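PDB 3GMV: beta-lactamase inhibitory protein BLIP-I, which probably binds beta-lactamases and inhibits them by protein-protein contact. Local coordinates for residues A[110-115]-A[119-124]; A[53-58]-A[64-69]; A[82-87]-A[138-143]. One frame throughout, in Å; residues are numbered along the deposited sequence.

Overall arrangement
From the N terminus, the chain first closes contact 2, the hairpin of strands 52-57 and 63-69. It then runs through helix 81-84, where contact 3 opens. Contact 1 follows, the tip of the hairpin of strands 105-111 and 122-128, and it closes before strand 137-143 completes contact 3. Contact 1 thus lies wholly within the span of contact 3, while contact 2 precedes both. All three reach one antiparallel sheet. Strand 63-69 pairs with 105-111, and 122-128 with 137-143, so contact 1 touches both other contacts. Contact 3 ties the helical layer to the sheet. Contacts 2 and 3 do not touch; their nearest atoms are about 8 Å apart.

Contact 1 (A[110-115]-A[119-124]); sequences ESYPNW and TGFEEK. With TAM (tris(hydroxyethyl)aminomethane), chain B.
Tyr-112 and Phe-121 form an offset stack, with centroids 4.5 Å apart and ring planes at 23°. Phe-121 CD1 lies over one face of the tyrosine, toward its rim, 3.4 Å from Tyr-112 CZ. The hydroxyl of Tyr-112 lies over a face of the phenylalanine in return. Phe-121 has its CG anti to the backbone N (chi1 178°), which lays the ring along Tyr-112 and brings CZ to Glu-110. The Glu-110 carboxylate sits at the edge of this ring, with CD 3.7 Å from Phe-121 CZ. Water 1 donates a hydrogen bond to Glu-110 OE2 and another to Glu-123 OE2, and so bridges two carboxylates that would otherwise probably repel.

These residues form the tip of a beta hairpin, strands 105-111 and 122-128, in the antiparallel sheet of the BLIP fold. Ser-111 and Glu-122 are a hydrogen-bonded pair. The bond from Glu-122 N to Ser-111 O is nearly straight (173°, 2.9 Å). On their face of the sheet, in one of the two conformers of Glu-122, waters 2 and 3 link its OE2 to Ser-111 OG.

A type I turn from Tyr-112 to Trp-115 starts the connection. Asn-114 ND2 reaches back to Thr-119 O at 3.1 Å, from above the carbonyl plane. Water 4 accepts from Asn-114 N and donates to the same Thr-119 O. Pro-113 CD packs on Gly-120 O at 3.2 Å, and Pro-113 also lines the tris(hydroxyethyl)aminomethane site. Further out, the Asp-144 carboxylate accepts from the backbone N of Gly-120 and Phe-121, and Phe-13 meets the Tyr-112 ring edge-to-face.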
loop_
_atom_site.group_PDB
_atom_site.type_symbol
_atom_site.label_atom_id
_atom_site.label_comp_id
_atom_site.label_asym_id
_atom_site.label_seq_id
_atom_site.Cartn_x
_atom_site.Cartn_y
_atom_site.Cartn_z
ATOM N N GLU A 110 -0.950 0.336 -4.447
ATOM C CA GLU A 110 -1.453 -0.117 -5.765
ATOM C C GLU A 110 -0.667 0.651 -6.820
ATOM O O GLU A 110 -0.290 1.812 -6.592
ATOM C CB GLU A 110 -2.956 0.152 -5.938
ATOM C CG GLU A 110 -3.873 -0.685 -5.057
ATOM C CD GLU A 110 -5.328 -0.388 -5.282
ATOM O OE1 GLU A 110 -5.648 0.740 -5.724
ATOM O OE2 GLU A 110 -6.162 -1.274 -4.993
ATOM N N SER A 111 -0.399 0.044 -7.975
ATOM C CA SER A 111 0.319 0.801 -8.989
ATOM C C SER A 111 0.017 0.261 -10.379
ATOM O O SER A 111 -0.308 -0.920 -10.533
ATOM C CB SER A 111 1.827 0.780 -8.722
ATOM O OG SER A 111 2.371 -0.505 -9.011
ATOM N N TYR A 112 0.066 1.169 -11.352
ATOM C CA TYR A 112 -0.008 0.828 -12.770
ATOM C C TYR A 112 1.346 1.167 -13.408
ATOM O O TYR A 112 1.570 2.294 -13.851
ATOM C CB TYR A 112 -1.134 1.625 -13.436
ATOM C CG TYR A 112 -2.529 1.131 -13.114
ATOM C CD1 TYR A 112 -3.035 -0.037 -13.711
ATOM C CD2 TYR A 112 -3.361 1.839 -12.237
ATOM C CE1 TYR A 112 -4.301 -0.491 -13.428
ATOM C CE2 TYR A 112 -4.655 1.386 -11.945
ATOM C CZ TYR A 112 -5.111 0.217 -12.551
ATOM O OH TYR A 112 -6.384 -0.223 -12.269
ATOM N N PRO A 113 2.279 0.208 -13.408
ATOM C CA PRO A 113 3.633 0.509 -13.859
ATOM C C PRO A 113 3.689 0.896 -15.326
ATOM O O PRO A 113 4.651 1.511 -15.755
ATOM C CB PRO A 113 4.398 -0.791 -13.618
ATOM C CG PRO A 113 3.548 -1.589 -12.688
ATOM C CD PRO A 113 2.139 -1.193 -12.977
ATOM N N ASN A 114 2.637 0.593 -16.068
ATOM C CA ASN A 114 2.626 0.898 -17.491
ATOM C C ASN A 114 1.689 2.052 -17.817
ATOM O O ASN A 114 1.325 2.264 -18.977
ATOM C CB ASN A 114 2.261 -0.383 -18.262
ATOM C CG ASN A 114 3.274 -1.485 -18.006
ATOM O OD1 ASN A 114 4.479 -1.233 -18.004
ATOM N ND2 ASN A 114 2.792 -2.704 -17.736
ATOM N N TRP A 115 1.289 2.792 -16.780
ATOM C CA TRP A 115 0.335 3.911 -16.926
ATOM C C TRP A 115 0.707 4.792 -18.107
ATOM O O TRP A 115 1.867 5.172 -18.220
ATOM C CB TRP A 115 0.309 4.787 -15.647
ATOM C CG TRP A 115 -0.766 5.834 -15.770
ATOM C CD1 TRP A 115 -0.617 7.128 -16.230
ATOM C CD2 TRP A 115 -2.159 5.667 -15.493
ATOM N NE1 TRP A 115 -1.836 7.762 -16.250
ATOM C CE2 TRP A 115 -2.801 6.889 -15.811
ATOM C CE3 TRP A 115 -2.934 4.604 -15.003
ATOM C CZ2 TRP A 115 -4.174 7.078 -15.652
ATOM C CZ3 TRP A 115 -4.296 4.796 -14.850
ATOM C CH2 TRP A 115 -4.909 6.011 -15.189
ATOM N N THR A 119 -2.252 -2.596 -17.740
ATOM C CA THR A 119 -1.676 -3.938 -17.655
ATOM C C THR A 119 -0.660 -4.035 -16.521
ATOM O O THR A 119 0.060 -3.070 -16.252
ATOM C CB THR A 119 -0.934 -4.221 -18.958
ATOM O OG1 THR A 119 -0.142 -3.070 -19.279
ATOM C CG2 THR A 119 -1.931 -4.420 -20.072
ATOM N N GLY A 120 -0.567 -5.189 -15.868
ATOM C CA GLY A 120 0.432 -5.350 -14.811
ATOM C C GLY A 120 0.076 -4.580 -13.541
ATOM O O GLY A 120 0.952 -4.196 -12.767
ATOM N N PHE A 121 -1.215 -4.407 -13.298
ATOM C CA PHE A 121 -1.712 -3.726 -12.078
ATOM C C PHE A 121 -1.225 -4.454 -10.837
ATOM O O PHE A 121 -1.462 -5.662 -10.702
ATOM C CB PHE A 121 -3.224 -3.731 -12.082
ATOM C CG PHE A 121 -3.853 -3.101 -10.860
ATOM C CD1 PHE A 121 -3.492 -1.829 -10.449
ATOM C CD2 PHE A 121 -4.842 -3.767 -10.176
ATOM C CE1 PHE A 121 -4.099 -1.222 -9.334
ATOM C CE2 PHE A 121 -5.452 -3.170 -9.059
ATOM C CZ PHE A 121 -5.070 -1.895 -8.656
ATOM N N GLU A 122 -0.530 -3.755 -9.954
ATOM C CA GLU A 122 0.107 -4.396 -8.795
ATOM C C GLU A 122 -0.590 -3.928 -7.528
ATOM O O GLU A 122 -0.798 -2.725 -7.362
ATOM C CB GLU A 122 1.604 -4.044 -8.722
ATOM C CG GLU A 122 2.377 -4.681 -7.537
ATOM C CD GLU A 122 3.804 -4.143 -7.384
ATOM O OE1 GLU A 122 4.709 -4.675 -8.048
ATOM O OE2 GLU A 122 4.032 -3.215 -6.577
ATOM N N GLU A 123 -0.949 -4.873 -6.659
ATOM C CA GLU A 123 -1.584 -4.555 -5.384
ATOM C C GLU A 123 -0.727 -5.162 -4.296
ATOM O O GLU A 123 -0.289 -6.322 -4.421
ATOM C CB GLU A 123 -2.963 -5.207 -5.308
ATOM C CG GLU A 123 -4.014 -4.694 -6.337
ATOM C CD GLU A 123 -5.208 -5.629 -6.462
ATOM O OE1 GLU A 123 -5.180 -6.581 -7.282
ATOM O OE2 GLU A 123 -6.196 -5.417 -5.749
ATOM N N LYS A 124 -0.478 -4.403 -3.235
ATOM C CA LYS A 124 0.384 -4.865 -2.167
ATOM C C LYS A 124 -0.462 -4.987 -0.915
ATOM O O LYS A 124 -1.056 -3.995 -0.467
ATOM C CB LYS A 124 1.555 -3.895 -1.920
ATOM C CG LYS A 124 2.575 -3.832 -3.099
ATOM C CD LYS A 124 3.850 -3.098 -2.696
ATOM C CE LYS A 124 4.783 -3.020 -3.920
ATOM N NZ LYS A 124 6.038 -2.232 -3.657
HETATM C C TAM B . 7.406 3.970 -14.488
HETATM C C1 TAM B . 8.099 2.979 -13.577
HETATM C C2 TAM B . 7.401 3.470 -15.930
HETATM C C3 TAM B . 8.108 5.310 -14.401
HETATM C C4 TAM B . 7.283 1.702 -13.456
HETATM C C5 TAM B . 7.237 1.955 -16.009
HETATM C C6 TAM B . 7.278 6.414 -15.048
HETATM N N TAM B . 6.034 4.138 -14.030
HETATM O O4 TAM B . 7.958 0.820 -12.541
HETATM O O5 TAM B . 8.392 1.358 -16.633
HETATM O O6 TAM B . 6.130 5.857 -15.699
HETATM O O HOH W 1 -5.981 -3.576 -3.820
HETATM O O HOH W 2 1.996 -1.543 -6.038
HETATM O O HOH W 3 5.084 -0.605 -8.280
HETATM O O HOH W 4 -0.044 -0.380 -15.716
#

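Contact 2 (A[53-58]-A[64-69]); sequences GGFSFT and WSKRNE. With TAM (tris(hydroxyethyl)aminomethane), chain B.
Strands 53-57 and 64-69 run antiparallel, with axes 4.5 Å apart at closest approach and an angle of 163° between their directions. Gly-54 and Arg-67 are a hydrogen-bonded pair, with Gly-54 N to Arg-67 O at 2.8 Å. Ser-56 and Ser-65 form the next such pair, but their return bond, from Ser-65 N to Ser-56 O, is weak. Trp-64 N also donates to Ser-56 O, at 3.0 Å.

The Trp-64 indole turns its five-membered ring to the partner strand, and its six-membered ring leads away from it. Its CG lies between the backbone N and the carbonyl carbon (chi1 67°). That turn puts the CD1 and NE1 side of the indole beside Ser-56, Phe-57 and Thr-58. Phe-57 C meets the ring edge, 3.4 Å from Trp-64 CD1. Water 7 accepts from NE1 and donates to Phe-57 O.

Trp-64 and Ser-65 both face Ser-56, which makes a classic beta bulge in the hairpin of strands 52-57 and 63-69. At the bulge the indole lies between Ser-65 CB on one face and the bound tris(hydroxyethyl)aminomethane on the opposite face. The ligand nitrogen sits over the ring centre, 3.3 Å from Trp-64 CD2. Thr-58 CG2 adds a contact to the ligand, 3.5 Å from its O6.

On the same face as Ser-56 and Ser-65, Arg-67 rises extended from the sheet beside Gly-54. Its CG is 3.9 Å from Gly-54 CA. Water 6 accepts from Arg-67 NE and links it to Ser-56 OG, which also bonds to Ser-39 OG. On the other face, Lys-66 CG meets the edge of the Phe-55 ring, 4.0 Å from CD1. The lysine then bends away, and NZ donates to the backbone oxygens of Tyr-8 and Ile-11.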
loop_
_atom_site.group_PDB
_atom_site.type_symbol
_atom_site.label_atom_id
_atom_site.label_comp_id
_atom_site.label_asym_id
_atom_site.label_seq_id
_atom_site.Cartn_x
_atom_site.Cartn_y
_atom_site.Cartn_z
ATOM N N GLY A 53 1.418 8.345 3.164
ATOM C CA GLY A 53 1.161 7.913 1.784
ATOM C C GLY A 53 2.283 8.462 0.903
ATOM O O GLY A 53 2.765 9.592 1.113
ATOM N N GLY A 54 2.704 7.682 -0.092
ATOM C CA GLY A 54 3.710 8.142 -1.063
ATOM C C GLY A 54 3.114 8.024 -2.459
ATOM O O GLY A 54 2.397 7.049 -2.756
ATOM N N PHE A 55 3.383 9.006 -3.316
ATOM C CA PHE A 55 2.758 9.071 -4.626
ATOM C C PHE A 55 3.839 9.347 -5.658
ATOM O O PHE A 55 4.618 10.290 -5.498
ATOM C CB PHE A 55 1.738 10.228 -4.605
ATOM C CG PHE A 55 0.779 10.089 -3.493
ATOM C CD1 PHE A 55 -0.208 9.106 -3.552
ATOM C CD2 PHE A 55 0.942 10.817 -2.324
ATOM C CE1 PHE A 55 -1.092 8.919 -2.482
ATOM C CE2 PHE A 55 0.056 10.655 -1.248
ATOM C CZ PHE A 55 -0.961 9.700 -1.306
ATOM N N SER A 56 3.869 8.558 -6.726
ATOM C CA SER A 56 4.881 8.760 -7.772
ATOM C C SER A 56 4.227 8.980 -9.110
ATOM O O SER A 56 3.102 8.495 -9.349
ATOM C CB SER A 56 5.848 7.583 -7.831
ATOM O OG SER A 56 6.593 7.535 -6.613
ATOM N N PHE A 57 4.923 9.732 -9.961
ATOM C CA PHE A 57 4.359 10.264 -11.210
ATOM C C PHE A 57 5.133 9.855 -12.457
ATOM O O PHE A 57 6.325 9.686 -12.402
ATOM C CB PHE A 57 4.313 11.786 -11.113
ATOM C CG PHE A 57 3.460 12.246 -9.977
ATOM C CD1 PHE A 57 3.985 12.364 -8.690
ATOM C CD2 PHE A 57 2.106 12.404 -10.168
ATOM C CE1 PHE A 57 3.173 12.731 -7.623
ATOM C CE2 PHE A 57 1.279 12.791 -9.109
ATOM C CZ PHE A 57 1.792 12.939 -7.848
ATOM N N THR A 58 4.440 9.720 -13.591
ATOM C CA THR A 58 5.130 9.404 -14.844
ATOM C C THR A 58 5.857 10.657 -15.366
ATOM O O THR A 58 5.729 11.771 -14.845
ATOM C CB THR A 58 4.133 8.979 -15.935
ATOM O OG1 THR A 58 3.299 10.107 -16.189
ATOM C CG2 THR A 58 3.258 7.808 -15.496
ATOM N N TRP A 64 1.021 7.191 -11.120
ATOM C CA TRP A 64 0.968 5.783 -11.496
ATOM C C TRP A 64 1.103 4.885 -10.262
ATOM O O TRP A 64 0.845 3.680 -10.340
ATOM C CB TRP A 64 2.089 5.440 -12.515
ATOM C CG TRP A 64 3.462 5.530 -11.935
ATOM C CD1 TRP A 64 4.245 6.657 -11.850
ATOM C CD2 TRP A 64 4.218 4.478 -11.330
ATOM N NE1 TRP A 64 5.430 6.371 -11.226
ATOM C CE2 TRP A 64 5.444 5.039 -10.896
ATOM C CE3 TRP A 64 3.980 3.119 -11.106
ATOM C CZ2 TRP A 64 6.428 4.294 -10.238
ATOM C CZ3 TRP A 64 4.985 2.364 -10.460
ATOM C CH2 TRP A 64 6.178 2.959 -10.038
ATOM N N SER A 65 1.527 5.443 -9.128
ATOM C CA SER A 65 1.803 4.598 -7.966
ATOM C C SER A 65 1.337 5.256 -6.654
ATOM O O SER A 65 1.629 6.420 -6.413
ATOM C CB SER A 65 3.308 4.343 -7.865
ATOM O OG SER A 65 3.591 3.566 -6.699
ATOM N N LYS A 66 0.639 4.477 -5.827
ATOM C CA LYS A 66 0.314 4.847 -4.468
ATOM C C LYS A 66 0.889 3.812 -3.529
ATOM O O LYS A 66 0.764 2.608 -3.785
ATOM C CB LYS A 66 -1.214 4.855 -4.268
ATOM C CG LYS A 66 -1.931 5.875 -5.160
ATOM C CD LYS A 66 -3.461 5.728 -5.168
ATOM C CE LYS A 66 -4.065 5.935 -3.799
ATOM N NZ LYS A 66 -5.548 5.769 -3.889
ATOM N N ARG A 67 1.447 4.269 -2.414
ATOM C CA ARG A 67 1.929 3.338 -1.396
ATOM C C ARG A 67 1.623 3.964 -0.048
ATOM O O ARG A 67 1.452 5.199 0.059
ATOM C CB ARG A 67 3.446 3.063 -1.550
ATOM C CG ARG A 67 4.371 4.281 -1.323
ATOM C CD ARG A 67 5.792 3.999 -1.846
ATOM N NE ARG A 67 6.668 5.159 -1.673
ATOM C CZ ARG A 67 7.450 5.359 -0.615
ATOM N NH1 ARG A 67 7.473 4.489 0.385
ATOM N NH2 ARG A 67 8.217 6.435 -0.555
ATOM N N ASN A 68 1.554 3.127 0.980
ATOM C CA ASN A 68 1.406 3.655 2.320
ATOM C C ASN A 68 1.874 2.636 3.335
ATOM O O ASN A 68 1.999 1.427 3.040
ATOM C CB ASN A 68 -0.056 4.017 2.590
ATOM C CG ASN A 68 -0.893 2.803 2.971
ATOM O OD1 ASN A 68 -0.912 2.401 4.145
ATOM N ND2 ASN A 68 -1.640 2.249 2.000
ATOM N N GLU A 69 2.167 3.125 4.532
ATOM C CA GLU A 69 2.260 2.234 5.677
ATOM C C GLU A 69 1.410 2.811 6.776
ATOM O O GLU A 69 1.417 4.025 7.024
ATOM C CB GLU A 69 3.696 2.067 6.154
ATOM C CG GLU A 69 4.522 1.190 5.212
ATOM C CD GLU A 69 5.892 0.915 5.775
ATOM O OE1 GLU A 69 6.779 1.754 5.555
ATOM O OE2 GLU A 69 6.073 -0.124 6.444
HETATM C C TAM B . 7.406 3.970 -14.488
HETATM C C1 TAM B . 8.099 2.979 -13.577
HETATM C C2 TAM B . 7.401 3.470 -15.930
HETATM C C3 TAM B . 8.108 5.310 -14.401
HETATM C C4 TAM B . 7.283 1.702 -13.456
HETATM C C5 TAM B . 7.237 1.955 -16.009
HETATM C C6 TAM B . 7.278 6.414 -15.048
HETATM N N TAM B . 6.034 4.138 -14.030
HETATM O O4 TAM B . 7.958 0.820 -12.541
HETATM O O5 TAM B . 8.392 1.358 -16.633
HETATM O O6 TAM B . 6.130 5.857 -15.699
HETATM O O HOH W 5 4.214 5.430 -4.520
HETATM O O HOH W 6 6.302 6.904 -3.893
HETATM O O HOH W 7 8.163 7.524 -10.798
#

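Contact 3 (A[82-87]-A[138-143]); sequences SHYNRT and ASFHLT
Phe-140 reaches from strand 137-143 to meet Tyr-84 and Thr-87. The contact joins the helical layer to the sheet in the two-layer alpha/beta sandwich of BLIP-I. It is small, with 146 Å² buried between the segments, but all four touching residues are buried. No hydrogen bond crosses it.

Phe-140 can be followed outward from CB. CG is anti to the carbonyl carbon (chi1 -64°), which sends the ring off the strand toward helix 81-84 and the turn that follows it. CB, CG and the two CD atoms stay more than 4.2 Å from segment 82-87. The touching is done by the far end of the ring. CE1 meets Thr-87, with OG1 near the ring plane at 3.6 Å and CG2 at 3.8 Å. It also approaches Tyr-84 CE1, at 4.0 Å. CZ meets Tyr-84 CD1 at 3.8 Å and lies near Thr-87 CG2. The outer end of the ring thus touches two residues of one turn, Thr-87 at its edge and Tyr-84 obliquely. Leu-96 of helix 93-99 and Val-100 pack on both Phe-140 and Thr-87.

The ring planes of Tyr-84 and Phe-140 are 32° apart and the centroids 6.0 Å apart. Tyr-84 CD1 also touches Ala-138 CB at 3.9 Å, so this one ring atom touches both Ala-138 and Phe-140, which point to the same side.

A type I turn from Tyr-84 to Thr-87 sets the spacing of these two side chains. Its backbone bond runs from Thr-87 N to Tyr-84 O. Arg-150, from the neighbouring strand 146-153, adds bonds to Thr-87 OG1 through NE and to Tyr-84 O through NH2. The threonine hydroxyl is held within the turn as well: Thr-87 OG1 donates to a lone pair of Tyr-84 O, in the carbonyl plane, at 2.6 Å.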
loop_
_atom_site.group_PDB
_atom_site.type_symbol
_atom_site.label_atom_id
_atom_site.label_comp_id
_atom_site.label_asym_id
_atom_site.label_seq_id
_atom_site.Cartn_x
_atom_site.Cartn_y
_atom_site.Cartn_z
ATOM N N SER A 82 0.545 -21.291 9.442
ATOM C CA SER A 82 -0.186 -22.340 8.720
ATOM C C SER A 82 -0.822 -21.782 7.426
ATOM O O SER A 82 -0.756 -22.403 6.347
ATOM C CB SER A 82 -1.288 -22.885 9.640
ATOM O OG SER A 82 -1.983 -23.977 9.035
ATOM N N HIS A 83 -1.458 -20.624 7.529
ATOM C CA HIS A 83 -2.065 -20.008 6.351
ATOM C C HIS A 83 -0.985 -19.696 5.325
ATOM O O HIS A 83 -1.140 -19.957 4.116
ATOM C CB HIS A 83 -2.706 -18.658 6.651
ATOM C CG HIS A 83 -3.844 -18.687 7.615
ATOM N ND1 HIS A 83 -3.817 -17.985 8.798
ATOM C CD2 HIS A 83 -5.081 -19.231 7.523
ATOM C CE1 HIS A 83 -4.978 -18.121 9.415
ATOM N NE2 HIS A 83 -5.763 -18.869 8.662
ATOM N N TYR A 84 0.074 -19.049 5.793
ATOM C CA TYR A 84 1.157 -18.624 4.922
ATOM C C TYR A 84 1.747 -19.807 4.143
ATOM O O TYR A 84 2.038 -19.704 2.935
ATOM C CB TYR A 84 2.261 -17.913 5.759
ATOM C CG TYR A 84 3.401 -17.446 4.862
ATOM C CD1 TYR A 84 3.300 -16.245 4.163
ATOM C CD2 TYR A 84 4.546 -18.205 4.722
ATOM C CE1 TYR A 84 4.319 -15.810 3.347
ATOM C CE2 TYR A 84 5.570 -17.789 3.900
ATOM C CZ TYR A 84 5.450 -16.608 3.215
ATOM O OH TYR A 84 6.466 -16.208 2.395
ATOM N N ASN A 85 1.898 -20.937 4.830
ATOM C CA ASN A 85 2.457 -22.155 4.226
ATOM C C ASN A 85 1.581 -22.776 3.152
ATOM O O ASN A 85 2.038 -23.671 2.421
ATOM C CB ASN A 85 2.752 -23.198 5.297
ATOM C CG ASN A 85 3.986 -22.867 6.086
ATOM O OD1 ASN A 85 4.812 -22.066 5.645
ATOM N ND2 ASN A 85 4.139 -23.490 7.269
ATOM N N ARG A 86 0.357 -22.271 3.016
ATOM C CA ARG A 86 -0.512 -22.722 1.945
ATOM C C ARG A 86 -0.685 -21.664 0.859
ATOM O O ARG A 86 -1.653 -21.693 0.074
ATOM C CB ARG A 86 -1.854 -23.238 2.497
ATOM C CG ARG A 86 -1.681 -24.530 3.299
ATOM C CD ARG A 86 -3.071 -25.094 3.782
ATOM N NE ARG A 86 -3.657 -24.209 4.796
ATOM C CZ ARG A 86 -3.376 -24.235 6.098
ATOM N NH1 ARG A 86 -2.506 -25.121 6.576
ATOM N NH2 ARG A 86 -3.966 -23.373 6.939
ATOM N N THR A 87 0.289 -20.761 0.773
ATOM C CA THR A 87 0.369 -19.851 -0.347
ATOM C C THR A 87 1.605 -20.207 -1.154
ATOM O O THR A 87 2.564 -20.842 -0.639
ATOM C CB THR A 87 0.432 -18.365 0.082
ATOM O OG1 THR A 87 1.608 -18.146 0.887
ATOM C CG2 THR A 87 -0.803 -18.008 0.934
ATOM N N ALA A 138 2.627 -11.073 7.365
ATOM C CA ALA A 138 2.950 -11.552 6.022
ATOM C C ALA A 138 2.619 -10.460 5.011
ATOM O O ALA A 138 1.736 -9.616 5.249
ATOM C CB ALA A 138 2.187 -12.847 5.720
ATOM N N SER A 139 3.338 -10.470 3.889
ATOM C CA SER A 139 3.095 -9.558 2.777
ATOM C C SER A 139 2.799 -10.404 1.544
ATOM O O SER A 139 3.473 -11.414 1.289
ATOM C CB SER A 139 4.348 -8.730 2.486
ATOM O OG SER A 139 4.609 -7.875 3.602
ATOM N N PHE A 140 1.857 -9.935 0.738
ATOM C CA PHE A 140 1.476 -10.632 -0.473
ATOM C C PHE A 140 1.281 -9.585 -1.539
ATOM O O PHE A 140 0.552 -8.620 -1.321
ATOM C CB PHE A 140 0.138 -11.363 -0.261
ATOM C CG PHE A 140 0.202 -12.449 0.770
ATOM C CD1 PHE A 140 0.883 -13.635 0.504
ATOM C CD2 PHE A 140 -0.463 -12.314 1.986
ATOM C CE1 PHE A 140 0.932 -14.645 1.488
ATOM C CE2 PHE A 140 -0.444 -13.332 2.943
ATOM C CZ PHE A 140 0.268 -14.482 2.701
ATOM N N HIS A 141 1.911 -9.753 -2.698
ATOM C CA HIS A 141 1.676 -8.800 -3.787
ATOM C C HIS A 141 0.978 -9.519 -4.944
ATOM O O HIS A 141 1.368 -10.635 -5.310
ATOM C CB HIS A 141 3.006 -8.155 -4.265
ATOM C CG HIS A 141 3.747 -7.426 -3.181
ATOM N ND1 HIS A 141 4.991 -6.882 -3.383
ATOM C CD2 HIS A 141 3.442 -7.192 -1.884
ATOM C CE1 HIS A 141 5.417 -6.323 -2.267
ATOM N NE2 HIS A 141 4.504 -6.509 -1.333
ATOM N N LEU A 142 -0.027 -8.879 -5.541
ATOM C CA LEU A 142 -0.738 -9.452 -6.681
ATOM C C LEU A 142 -0.398 -8.637 -7.918
ATOM O O LEU A 142 -0.243 -7.416 -7.819
ATOM C CB LEU A 142 -2.251 -9.392 -6.421
ATOM C CG LEU A 142 -2.793 -10.222 -5.272
ATOM C CD1 LEU A 142 -4.291 -9.853 -5.049
ATOM C CD2 LEU A 142 -2.642 -11.710 -5.595
ATOM N N THR A 143 -0.211 -9.298 -9.063
ATOM C CA THR A 143 -0.026 -8.586 -10.321
ATOM C C THR A 143 -1.097 -9.164 -11.274
ATOM O O THR A 143 -1.098 -10.379 -11.525
ATOM C CB THR A 143 1.412 -8.802 -10.889
ATOM O OG1 THR A 143 2.402 -8.396 -9.925
ATOM C CG2 THR A 143 1.624 -8.001 -12.185
#